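Local coordinates for WbbM protein (Klebsiella pneumoniae, PDB 6U4B) that probably acts as a trimeric, bifunctional glycosyltransferase that polymerises O-antigen, carrying a family 8 transferase domain alongside a DUF4422 domain, at residues Val29-Ser34 with Glu141-Cys146; Tyr86-Asn91 with Asp96-Met101; Ala318-Ile323 with Val351-Ala356; Asp578-Ile583 with Met590-Arg595. All blocks are in the same frame, centred on the assembly; numbering follows the deposited sequence.

Interaction 1: Val29-Ser34 with Glu141-Cys146; sequences VKIYTS and ETIQRC
Ile143 meets both Val29 and Ile31, pinning helix 140-146 to one face of the mixed beta-sheet of the DUF4422 region, in which strand 29-35 runs between two parallel neighbours, 47-51 and 97-102. The helix approaches at 109° to the strand direction, with 10.0 Å between the axes of the two short segments.

The apolar contacts come first. Val29 and Ile31, two apart on the strand, point to the same side, toward Ile143. The CG2 branch of Ile143 lies 3.8 Å from Val29 CG1, where the two side chains pass each other at a slant. Toward Ile31 the meeting is tip to tip, with Ile143 CD1 4.1 Å from Ile31 CD1. Ile31 can reach this far because its CG1 is anti to the carbonyl carbon (chi1 -55°) and the rest of the chain is extended. Ile46 and Phe109 also touch Ile143 and help to bury it.

The other kind of contact is polar against apolar. Gln144 starts out to the flank of the helix, but a bend at chi2 of -108° turns its amide back over the start of the strand. There it runs past Val29 in the opposite direction. The amide nitrogen also makes a weak hydrogen bond to Asn27 O, while across the contact Gln144 NE2 comes within 3.4 Å of the methyl carbon Val29 CG2.

Interaction 2: Tyr86-Asn91 with Asp96-Met101; sequences YWVWKN and DYVGFM
Val88 bridges helix 82-91 and strand 97-102, meeting Phe100 with one side of its fork and Val98 with the other. Its CG2 sits at the rim of the Phe100 ring, 3.8 Å from Phe100 CE2 and close to the ring plane, so the aromatic ring presents its edge to this methyl, not its face. Val88 CB adds a contact at 4.0 Å from Phe100 CZ. The second methyl, Val88 CG1, reaches Val98 CG1 at 4.1 Å, the two valines meeting tip to tip. On each valine CG1 stands anti to the backbone nitrogen (chi1 174° in Val88, 178° in Val98), which aims these two methyls at each other.

One shell further out, the rings of His85 and Phe216 flank Phe100, Phe223 of helix 220-240 touches Val98, and Tyr32 of the neighbouring strand 29-35 lies against Val88. Helix 82-91 belongs to the connection that carries the chain from strand 47-51 to the parallel strand 97-102, with 29-35 between them in the sheet; this contact seats it on that sheet.

At the end of the helix Asn91 ND2 bonds to Trp87 O at 2.8 Å, in the carbonyl plane on a lone pair. The bond is somewhat bent, and the acceptor is tilted 19° out of the amide plane of Asn91; the same oxygen also takes the backbone bond from Asn91 N. Between helix and strand themselves the contact is wholly hydrocarbon, so it rests on shape and burial rather than on directional bonds.

Interaction 3: Ala318-Ile323 with Val351-Ala356; sequences ALINSI and VNLTSA
Ile320 is the first residue of 318-323 to touch Leu353. Its chi1 of -72° sets CG1 beside the backbone nitrogen and leaves CG2 anti to it; that methyl, Ile320 CG2, stands 4.2 Å from Leu353 CD1, and the two side chains cross at about a right angle. The neighbouring Asn321 takes the other arm of the leucine: Asn321 OD1 is 3.9 Å from Leu353 CD2, again with the side chains close to perpendicular. The fork of Leu353 thus spans an aliphatic branch and an amide.

The oxygen of that amide has a polar task as well. A water donates to Asn321 OD1 at 2.7 Å and to Leu353 O at 2.9 Å, tying the side chain of one segment to the backbone of the other. Asn321 ND2 turns to Asn582 O, so both ends of the amide are held and its flip state is defined. Successive beta-alpha-beta crossovers of the family 8 transferase domain carry these elements: helix 313-325 follows strand 302-309, and helix 344-352 follows strand 333-340. The Asn321 side chain lies about 6 Å from that of Asn585, which binds a second magnesium ion in a crystal structure of this protein, though none is bound to it in this chain.

Ser322, next in line, faces strand 409-411, just beyond the magnesium ligands Asp406 and Asp408. Its hydroxyl bonds to Val411 N and donates to its own helix, Ser322 OG lying 2.6 Å from Leu319 O.

Interaction 4: Asp578-Ile583 with Met590-Arg595; sequences DFIENI and MEIYKR
Ile592 has CG1 anti to its carbonyl carbon (chi1 -52°), which splays its two branches toward Ile583 and Ile580. Ile583 adopts a less usual chi1 of -145°, off the staggered positions, and thereby presents CG2 to the opposite helix. The two belong to a helix-loop-helix at the C-terminal end of the chain, helices 576-583 and 589-596 joined by a loop that holds Asn585.

All the contacts across it are aliphatic. Ile583 CG2 lies 4.0 Å from Ile592 CG1, the side chains passing at a slant, and Ile580 CD1 adds a looser touch on Ile592 CG2 at 4.2 Å. Trp588 of the loop also leans on Ile583. Salt bridges hold the two helices to the rest of the domain, Glu591 to Arg349 and Glu581 to Arg325. The pair also faces the trimer: Met590 packs on Tyr576 of a second subunit, and Tyr593 on Met590 of the third.

The last turn of helix 576-583 takes on i to i+3 bonds just where Ile583 meets its partner. The bond from Ile583 N to Phe579 O is only weak, while Asn582 N bonds to Phe579 O at 3.0 Å, and Ile583 N to Ile580 O at 3.0 Å.

Interactions 1 and 2 dress the same sheet of the DUF4422 region, whose neighbouring strands 29-35 and 97-102 are paired through the backbone of Tyr32 and Gly99. Val29 and Ile31 face helix 140-146 while Tyr32, between them in register, faces helix 82-91, so the two helices cover opposite faces of the sheet. Both contacts are buried and apolar, apart from the amide at the edge of interaction 1. Interactions 3 and 4 belong to the other half of the chain, about 42 and 54 Å from interaction 1 between centres, and meet where Ala318 packs on Phe579. Interaction 3 is only partly buried and includes a water bridge; interaction 4 is aliphatic within, yet alone of the four touches other subunits.

Interaction 1: Val29-Ser34 with Glu141-Cys146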
# COMPACT_ATOMS: atom_id res chain seq x y z
N VAL A 29 -25.63 12.46 -47.94
CA VAL A 29 -24.23 12.85 -47.98
C VAL A 29 -23.67 12.83 -46.57
O VAL A 29 -24.30 13.35 -45.64
CB VAL A 29 -24.04 14.24 -48.62
CG1 VAL A 29 -22.56 14.55 -48.76
CG2 VAL A 29 -24.73 14.30 -49.98
N LYS A 30 -22.50 12.22 -46.40
CA LYS A 30 -21.77 12.25 -45.14
C LYS A 30 -20.30 12.46 -45.46
O LYS A 30 -19.68 11.62 -46.12
CB LYS A 30 -21.97 10.96 -44.34
CG LYS A 30 -23.35 10.85 -43.70
CD LYS A 30 -23.56 9.48 -43.06
CE LYS A 30 -23.67 9.59 -41.55
NZ LYS A 30 -24.09 8.30 -40.94
N ILE A 31 -19.75 13.58 -45.02
CA ILE A 31 -18.36 13.93 -45.26
C ILE A 31 -17.66 14.06 -43.91
O ILE A 31 -18.20 14.67 -42.99
CB ILE A 31 -18.23 15.24 -46.06
CG1 ILE A 31 -19.03 15.14 -47.36
CG2 ILE A 31 -16.77 15.55 -46.36
CD1 ILE A 31 -19.14 16.45 -48.11
N TYR A 32 -16.47 13.48 -43.81
CA TYR A 32 -15.73 13.41 -42.56
C TYR A 32 -14.50 14.30 -42.62
O TYR A 32 -13.78 14.32 -43.63
CB TYR A 32 -15.33 11.97 -42.25
CG TYR A 32 -16.51 11.03 -42.13
CD1 TYR A 32 -17.07 10.73 -40.90
CD2 TYR A 32 -17.08 10.47 -43.27
CE1 TYR A 32 -18.16 9.89 -40.80
CE2 TYR A 32 -18.17 9.63 -43.18
CZ TYR A 32 -18.70 9.34 -41.94
OH TYR A 32 -19.79 8.50 -41.85
N THR A 33 -14.25 15.04 -41.54
CA THR A 33 -13.07 15.88 -41.42
C THR A 33 -12.13 15.29 -40.37
O THR A 33 -12.57 14.80 -39.33
CB THR A 33 -13.44 17.32 -41.04
OG1 THR A 33 -14.31 17.31 -39.90
CG2 THR A 33 -14.14 18.01 -42.20
N SER A 34 -10.83 15.35 -40.66
CA SER A 34 -9.81 14.73 -39.82
C SER A 34 -9.14 15.78 -38.94
O SER A 34 -8.56 16.75 -39.45
CB SER A 34 -8.76 14.01 -40.67
OG SER A 34 -9.31 12.84 -41.26
N GLU A 141 -27.67 21.86 -48.39
CA GLU A 141 -28.34 22.18 -49.64
C GLU A 141 -27.35 22.32 -50.79
O GLU A 141 -27.56 21.76 -51.87
CB GLU A 141 -29.17 23.46 -49.50
CG GLU A 141 -30.43 23.31 -48.68
CD GLU A 141 -31.59 24.10 -49.27
OE1 GLU A 141 -32.14 23.66 -50.30
OE2 GLU A 141 -31.92 25.17 -48.72
N THR A 142 -26.26 23.07 -50.58
CA THR A 142 -25.32 23.31 -51.66
C THR A 142 -24.53 22.05 -51.99
O THR A 142 -24.22 21.79 -53.17
CB THR A 142 -24.37 24.45 -51.29
OG1 THR A 142 -25.13 25.60 -50.93
CG2 THR A 142 -23.48 24.80 -52.47
N ILE A 143 -24.19 21.25 -50.98
CA ILE A 143 -23.45 20.02 -51.23
C ILE A 143 -24.32 19.00 -51.95
O ILE A 143 -23.83 18.23 -52.79
CB ILE A 143 -22.89 19.47 -49.90
CG1 ILE A 143 -21.80 20.40 -49.37
CG2 ILE A 143 -22.34 18.06 -50.08
CD1 ILE A 143 -21.20 19.97 -48.05
N GLN A 144 -25.62 18.97 -51.66
CA GLN A 144 -26.51 18.01 -52.31
C GLN A 144 -26.69 18.31 -53.79
O GLN A 144 -26.67 17.40 -54.62
CB GLN A 144 -27.87 17.99 -51.60
CG GLN A 144 -27.89 17.12 -50.34
CD GLN A 144 -28.69 15.85 -50.53
OE1 GLN A 144 -29.78 15.86 -51.10
NE2 GLN A 144 -28.14 14.73 -50.06
N ARG A 145 -26.86 19.59 -54.15
CA ARG A 145 -26.99 19.94 -55.56
C ARG A 145 -25.68 19.73 -56.31
O ARG A 145 -25.69 19.50 -57.52
CB ARG A 145 -27.47 21.39 -55.71
CG ARG A 145 -28.93 21.62 -55.34
CD ARG A 145 -29.53 22.75 -56.17
NE ARG A 145 -30.95 22.96 -55.89
CZ ARG A 145 -31.76 23.69 -56.65
NH1 ARG A 145 -31.30 24.30 -57.73
NH2 ARG A 145 -33.04 23.82 -56.31
N CYS A 146 -24.55 19.81 -55.61
CA CYS A 146 -23.27 19.66 -56.29
C CYS A 146 -22.99 18.20 -56.64
O CYS A 146 -22.27 17.93 -57.61
CB CYS A 146 -22.16 20.21 -55.40
SG CYS A 146 -20.53 20.32 -56.18

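Interaction 2: Tyr86-Asn91 with Asp96-Met101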
# COMPACT_ATOMS: atom_id res chain seq x y z
N TYR A 86 -10.45 4.21 -43.24
CA TYR A 86 -10.64 2.84 -42.79
C TYR A 86 -11.77 2.75 -41.77
O TYR A 86 -12.62 1.85 -41.85
CB TYR A 86 -9.33 2.30 -42.20
CG TYR A 86 -9.41 0.86 -41.75
CD1 TYR A 86 -9.82 0.53 -40.46
CD2 TYR A 86 -9.07 -0.18 -42.61
CE1 TYR A 86 -9.90 -0.79 -40.05
CE2 TYR A 86 -9.14 -1.50 -42.21
CZ TYR A 86 -9.55 -1.80 -40.93
OH TYR A 86 -9.63 -3.11 -40.53
N TRP A 87 -11.79 3.67 -40.80
CA TRP A 87 -12.77 3.59 -39.72
C TRP A 87 -14.19 3.76 -40.26
O TRP A 87 -15.11 3.05 -39.84
CB TRP A 87 -12.48 4.65 -38.66
CG TRP A 87 -13.45 4.62 -37.52
CD1 TRP A 87 -13.37 3.86 -36.39
CD2 TRP A 87 -14.65 5.39 -37.40
NE1 TRP A 87 -14.45 4.11 -35.57
CE2 TRP A 87 -15.25 5.04 -36.17
CE3 TRP A 87 -15.28 6.34 -38.21
CZ2 TRP A 87 -16.45 5.61 -35.73
CZ3 TRP A 87 -16.47 6.90 -37.78
CH2 TRP A 87 -17.04 6.54 -36.55
N VAL A 88 -14.39 4.71 -41.18
CA VAL A 88 -15.70 4.88 -41.79
C VAL A 88 -16.09 3.65 -42.59
O VAL A 88 -17.23 3.18 -42.53
CB VAL A 88 -15.72 6.15 -42.67
CG1 VAL A 88 -17.03 6.26 -43.43
CG2 VAL A 88 -15.49 7.39 -41.82
N TRP A 89 -15.13 3.10 -43.34
CA TRP A 89 -15.38 1.92 -44.16
C TRP A 89 -15.89 0.75 -43.32
O TRP A 89 -16.84 0.07 -43.71
CB TRP A 89 -14.09 1.54 -44.90
CG TRP A 89 -14.13 0.23 -45.64
CD1 TRP A 89 -15.19 -0.32 -46.29
CD2 TRP A 89 -13.04 -0.68 -45.80
NE1 TRP A 89 -14.83 -1.52 -46.85
CE2 TRP A 89 -13.52 -1.77 -46.57
CE3 TRP A 89 -11.71 -0.69 -45.38
CZ2 TRP A 89 -12.71 -2.85 -46.91
CZ3 TRP A 89 -10.90 -1.76 -45.73
CH2 TRP A 89 -11.41 -2.83 -46.48
N LYS A 90 -15.28 0.52 -42.16
CA LYS A 90 -15.57 -0.67 -41.37
C LYS A 90 -16.70 -0.49 -40.37
O LYS A 90 -17.31 -1.49 -39.96
CB LYS A 90 -14.31 -1.13 -40.62
CG LYS A 90 -13.21 -1.66 -41.51
CD LYS A 90 -13.71 -2.83 -42.34
CE LYS A 90 -12.57 -3.49 -43.10
NZ LYS A 90 -13.06 -4.62 -43.94
N ASN A 91 -17.01 0.74 -39.97
CA ASN A 91 -17.90 0.95 -38.83
C ASN A 91 -19.11 1.83 -39.11
O ASN A 91 -20.10 1.74 -38.37
CB ASN A 91 -17.12 1.56 -37.66
CG ASN A 91 -15.89 0.75 -37.30
OD1 ASN A 91 -15.99 -0.29 -36.65
ND2 ASN A 91 -14.72 1.23 -37.71
N ASP A 96 -25.45 7.77 -49.22
CA ASP A 96 -25.36 7.60 -50.67
C ASP A 96 -24.05 8.17 -51.21
O ASP A 96 -23.54 7.69 -52.23
CB ASP A 96 -26.55 8.27 -51.36
CG ASP A 96 -27.88 7.65 -50.95
OD1 ASP A 96 -27.92 6.43 -50.73
OD2 ASP A 96 -28.87 8.40 -50.86
N TYR A 97 -23.49 9.17 -50.54
CA TYR A 97 -22.20 9.74 -50.90
C TYR A 97 -21.34 9.83 -49.65
O TYR A 97 -21.80 10.30 -48.61
CB TYR A 97 -22.36 11.13 -51.54
CG TYR A 97 -22.85 11.09 -52.97
CD1 TYR A 97 -21.97 11.24 -54.03
CD2 TYR A 97 -24.19 10.89 -53.26
CE1 TYR A 97 -22.41 11.20 -55.34
CE2 TYR A 97 -24.65 10.85 -54.56
CZ TYR A 97 -23.75 11.01 -55.60
OH TYR A 97 -24.20 10.97 -56.91
N VAL A 98 -20.09 9.37 -49.76
CA VAL A 98 -19.15 9.37 -48.64
C VAL A 98 -17.95 10.22 -49.04
O VAL A 98 -17.40 10.05 -50.14
CB VAL A 98 -18.71 7.94 -48.27
CG1 VAL A 98 -17.68 7.97 -47.15
CG2 VAL A 98 -19.92 7.11 -47.87
N GLY A 99 -17.54 11.12 -48.15
CA GLY A 99 -16.49 12.07 -48.46
C GLY A 99 -15.56 12.30 -47.29
O GLY A 99 -15.85 11.94 -46.15
N PHE A 100 -14.41 12.90 -47.61
CA PHE A 100 -13.38 13.19 -46.62
C PHE A 100 -12.71 14.51 -46.97
O PHE A 100 -12.35 14.74 -48.13
CB PHE A 100 -12.33 12.07 -46.56
CG PHE A 100 -12.90 10.73 -46.23
CD1 PHE A 100 -13.31 9.88 -47.24
CD2 PHE A 100 -13.03 10.31 -44.92
CE1 PHE A 100 -13.83 8.63 -46.95
CE2 PHE A 100 -13.56 9.07 -44.62
CZ PHE A 100 -13.96 8.23 -45.64
N MET A 101 -12.54 15.36 -45.96
CA MET A 101 -11.84 16.63 -46.11
C MET A 101 -10.91 16.81 -44.92
O MET A 101 -11.03 16.13 -43.90
CB MET A 101 -12.83 17.80 -46.20
CG MET A 101 -13.80 17.70 -47.37
SD MET A 101 -14.83 19.17 -47.65
CE MET A 101 -15.81 19.21 -46.15

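Interaction 3: Ala318-Ile323 with Val351-Ala356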
# COMPACT_ATOMS: atom_id res chain seq x y z
N ALA A 318 -2.39 13.44 -6.46
CA ALA A 318 -2.86 13.33 -5.08
C ALA A 318 -4.32 13.77 -4.97
O ALA A 318 -5.12 13.12 -4.29
CB ALA A 318 -1.97 14.15 -4.15
N LEU A 319 -4.67 14.87 -5.63
CA LEU A 319 -6.05 15.35 -5.61
C LEU A 319 -7.00 14.32 -6.20
O LEU A 319 -8.00 13.95 -5.58
CB LEU A 319 -6.15 16.68 -6.37
CG LEU A 319 -7.57 17.21 -6.61
CD1 LEU A 319 -8.31 17.43 -5.30
CD2 LEU A 319 -7.52 18.49 -7.44
N ILE A 320 -6.70 13.84 -7.41
CA ILE A 320 -7.57 12.88 -8.07
C ILE A 320 -7.69 11.61 -7.24
O ILE A 320 -8.77 11.03 -7.10
CB ILE A 320 -7.07 12.58 -9.50
CG1 ILE A 320 -7.32 13.79 -10.41
CG2 ILE A 320 -7.72 11.32 -10.06
CD1 ILE A 320 -6.65 13.69 -11.76
N ASN A 321 -6.58 11.16 -6.65
CA ASN A 321 -6.64 10.00 -5.77
C ASN A 321 -7.51 10.28 -4.55
O ASN A 321 -8.27 9.41 -4.12
CB ASN A 321 -5.23 9.59 -5.35
CG ASN A 321 -5.02 8.10 -5.43
OD1 ASN A 321 -5.78 7.39 -6.10
ND2 ASN A 321 -3.98 7.60 -4.76
N SER A 322 -7.44 11.50 -4.01
CA SER A 322 -8.30 11.84 -2.88
C SER A 322 -9.76 11.86 -3.29
O SER A 322 -10.64 11.47 -2.50
CB SER A 322 -7.89 13.19 -2.28
OG SER A 322 -8.45 14.29 -3.00
N ILE A 323 -10.05 12.31 -4.51
CA ILE A 323 -11.43 12.29 -5.00
C ILE A 323 -11.94 10.86 -5.11
O ILE A 323 -13.07 10.56 -4.72
CB ILE A 323 -11.53 13.04 -6.34
CG1 ILE A 323 -11.17 14.51 -6.17
CG2 ILE A 323 -12.92 12.88 -6.94
CD1 ILE A 323 -11.12 15.29 -7.46
N VAL A 351 -4.45 8.59 -15.57
CA VAL A 351 -5.57 7.74 -15.98
C VAL A 351 -5.53 6.42 -15.23
O VAL A 351 -6.57 5.89 -14.81
CB VAL A 351 -5.56 7.54 -17.51
CG1 VAL A 351 -6.59 6.49 -17.91
CG2 VAL A 351 -5.83 8.85 -18.22
N ASN A 352 -4.33 5.87 -15.04
CA ASN A 352 -4.19 4.59 -14.34
C ASN A 352 -4.72 4.64 -12.91
O ASN A 352 -5.00 3.58 -12.33
CB ASN A 352 -2.72 4.15 -14.33
CG ASN A 352 -2.23 3.74 -15.71
OD1 ASN A 352 -3.03 3.48 -16.61
ND2 ASN A 352 -0.92 3.66 -15.88
N LEU A 353 -4.87 5.83 -12.34
CA LEU A 353 -5.50 5.96 -11.03
C LEU A 353 -6.99 5.60 -11.08
O LEU A 353 -7.55 5.22 -10.05
CB LEU A 353 -5.34 7.38 -10.50
CG LEU A 353 -3.93 7.93 -10.26
CD1 LEU A 353 -3.99 9.42 -9.98
CD2 LEU A 353 -3.25 7.19 -9.12
N THR A 354 -7.62 5.71 -12.25
CA THR A 354 -9.05 5.49 -12.40
C THR A 354 -9.38 4.14 -13.01
O THR A 354 -10.57 3.82 -13.16
CB THR A 354 -9.67 6.60 -13.26
OG1 THR A 354 -9.21 6.47 -14.61
CG2 THR A 354 -9.28 7.97 -12.73
N SER A 355 -8.37 3.33 -13.35
CA SER A 355 -8.62 2.12 -14.13
C SER A 355 -9.46 1.11 -13.36
O SER A 355 -10.31 0.43 -13.94
CB SER A 355 -7.29 1.50 -14.55
OG SER A 355 -6.58 2.37 -15.42
N ALA A 356 -9.24 1.00 -12.05
CA ALA A 356 -9.99 0.04 -11.24
C ALA A 356 -11.36 0.55 -10.82
O ALA A 356 -12.06 -0.15 -10.08
CB ALA A 356 -9.18 -0.34 -10.00
O HOH W 1 -6.15 5.12 -7.53

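Interaction 4: Asp578-Ile583 with Met590-Arg595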
# COMPACT_ATOMS: atom_id res chain seq x y z
N ASP A 578 -2.13 14.29 5.13
CA ASP A 578 -3.28 14.18 4.24
C ASP A 578 -2.86 14.15 2.78
O ASP A 578 -3.54 13.54 1.94
CB ASP A 578 -4.24 15.35 4.48
CG ASP A 578 -4.76 15.39 5.89
OD1 ASP A 578 -5.75 14.69 6.18
OD2 ASP A 578 -4.15 16.09 6.72
N PHE A 579 -1.76 14.82 2.44
CA PHE A 579 -1.25 14.79 1.08
C PHE A 579 -0.51 13.48 0.80
O PHE A 579 -0.76 12.83 -0.23
CB PHE A 579 -0.33 15.98 0.83
CG PHE A 579 0.40 15.93 -0.47
CD1 PHE A 579 -0.21 16.35 -1.64
CD2 PHE A 579 1.70 15.46 -0.53
CE1 PHE A 579 0.47 16.29 -2.85
CE2 PHE A 579 2.38 15.40 -1.73
CZ PHE A 579 1.77 15.82 -2.89
N ILE A 580 0.40 13.09 1.69
CA ILE A 580 1.16 11.86 1.52
C ILE A 580 0.23 10.66 1.40
O ILE A 580 0.44 9.77 0.57
CB ILE A 580 2.15 11.68 2.68
CG1 ILE A 580 3.27 12.72 2.58
CG2 ILE A 580 2.72 10.27 2.71
CD1 ILE A 580 4.06 12.65 1.29
N GLU A 581 -0.82 10.64 2.23
CA GLU A 581 -1.81 9.56 2.20
C GLU A 581 -2.30 9.29 0.78
O GLU A 581 -2.53 8.13 0.40
CB GLU A 581 -2.98 9.93 3.11
CG GLU A 581 -4.12 8.93 3.15
CD GLU A 581 -5.36 9.51 3.81
OE1 GLU A 581 -6.45 9.43 3.22
OE2 GLU A 581 -5.23 10.07 4.92
N ASN A 582 -2.47 10.33 -0.02
CA ASN A 582 -3.01 10.19 -1.37
C ASN A 582 -1.94 10.03 -2.44
O ASN A 582 -2.27 9.63 -3.56
CB ASN A 582 -3.90 11.39 -1.70
CG ASN A 582 -5.15 11.43 -0.85
OD1 ASN A 582 -6.03 10.58 -0.98
ND2 ASN A 582 -5.24 12.42 0.03
N ILE A 583 -0.68 10.32 -2.12
CA ILE A 583 0.40 10.10 -3.07
C ILE A 583 1.14 8.79 -2.82
O ILE A 583 1.88 8.33 -3.70
CB ILE A 583 1.39 11.29 -3.07
CG1 ILE A 583 1.94 11.54 -4.47
CG2 ILE A 583 2.53 11.05 -2.08
CD1 ILE A 583 0.87 11.94 -5.47
N MET A 590 8.01 7.48 -4.93
CA MET A 590 9.45 7.62 -4.79
C MET A 590 9.96 8.96 -5.31
O MET A 590 11.05 9.39 -4.92
CB MET A 590 10.17 6.48 -5.51
CG MET A 590 9.71 6.24 -6.94
SD MET A 590 10.94 5.34 -7.91
CE MET A 590 11.67 6.69 -8.84
N GLU A 591 9.19 9.63 -6.18
CA GLU A 591 9.57 10.97 -6.62
C GLU A 591 9.61 11.94 -5.45
O GLU A 591 10.45 12.84 -5.41
CB GLU A 591 8.61 11.48 -7.69
CG GLU A 591 8.89 11.03 -9.11
CD GLU A 591 8.15 11.87 -10.13
OE1 GLU A 591 8.14 13.11 -9.98
OE2 GLU A 591 7.57 11.29 -11.07
N ILE A 592 8.69 11.77 -4.49
CA ILE A 592 8.57 12.73 -3.40
C ILE A 592 9.82 12.74 -2.53
O ILE A 592 10.20 13.78 -1.99
CB ILE A 592 7.31 12.44 -2.57
CG1 ILE A 592 6.08 12.35 -3.48
CG2 ILE A 592 7.09 13.51 -1.52
CD1 ILE A 592 5.89 13.57 -4.36
N TYR A 593 10.49 11.59 -2.39
CA TYR A 593 11.66 11.52 -1.53
C TYR A 593 12.82 12.32 -2.13
O TYR A 593 13.43 13.16 -1.45
CB TYR A 593 12.08 10.07 -1.30
CG TYR A 593 11.03 9.19 -0.66
CD1 TYR A 593 11.27 7.84 -0.46
CD2 TYR A 593 9.80 9.69 -0.26
CE1 TYR A 593 10.33 7.02 0.12
CE2 TYR A 593 8.84 8.88 0.32
CZ TYR A 593 9.11 7.54 0.51
OH TYR A 593 8.17 6.71 1.08
N LYS A 594 13.13 12.07 -3.40
CA LYS A 594 14.19 12.81 -4.07
C LYS A 594 13.83 14.28 -4.20
O LYS A 594 14.68 15.16 -4.02
CB LYS A 594 14.48 12.20 -5.44
CG LYS A 594 14.62 10.68 -5.42
CD LYS A 594 14.89 10.13 -6.82
CE LYS A 594 15.05 8.62 -6.81
NZ LYS A 594 13.79 7.92 -6.44
N ARG A 595 12.57 14.57 -4.52
CA ARG A 595 12.12 15.96 -4.64
C ARG A 595 12.10 16.68 -3.30
O ARG A 595 12.10 17.91 -3.27
CB ARG A 595 10.73 15.99 -5.29
CG ARG A 595 10.24 17.37 -5.71
CD ARG A 595 9.12 17.27 -6.74
NE ARG A 595 8.55 18.58 -7.06
CZ ARG A 595 7.76 18.82 -8.11
NH1 ARG A 595 7.46 17.84 -8.95
NH2 ARG A 595 7.28 20.03 -8.32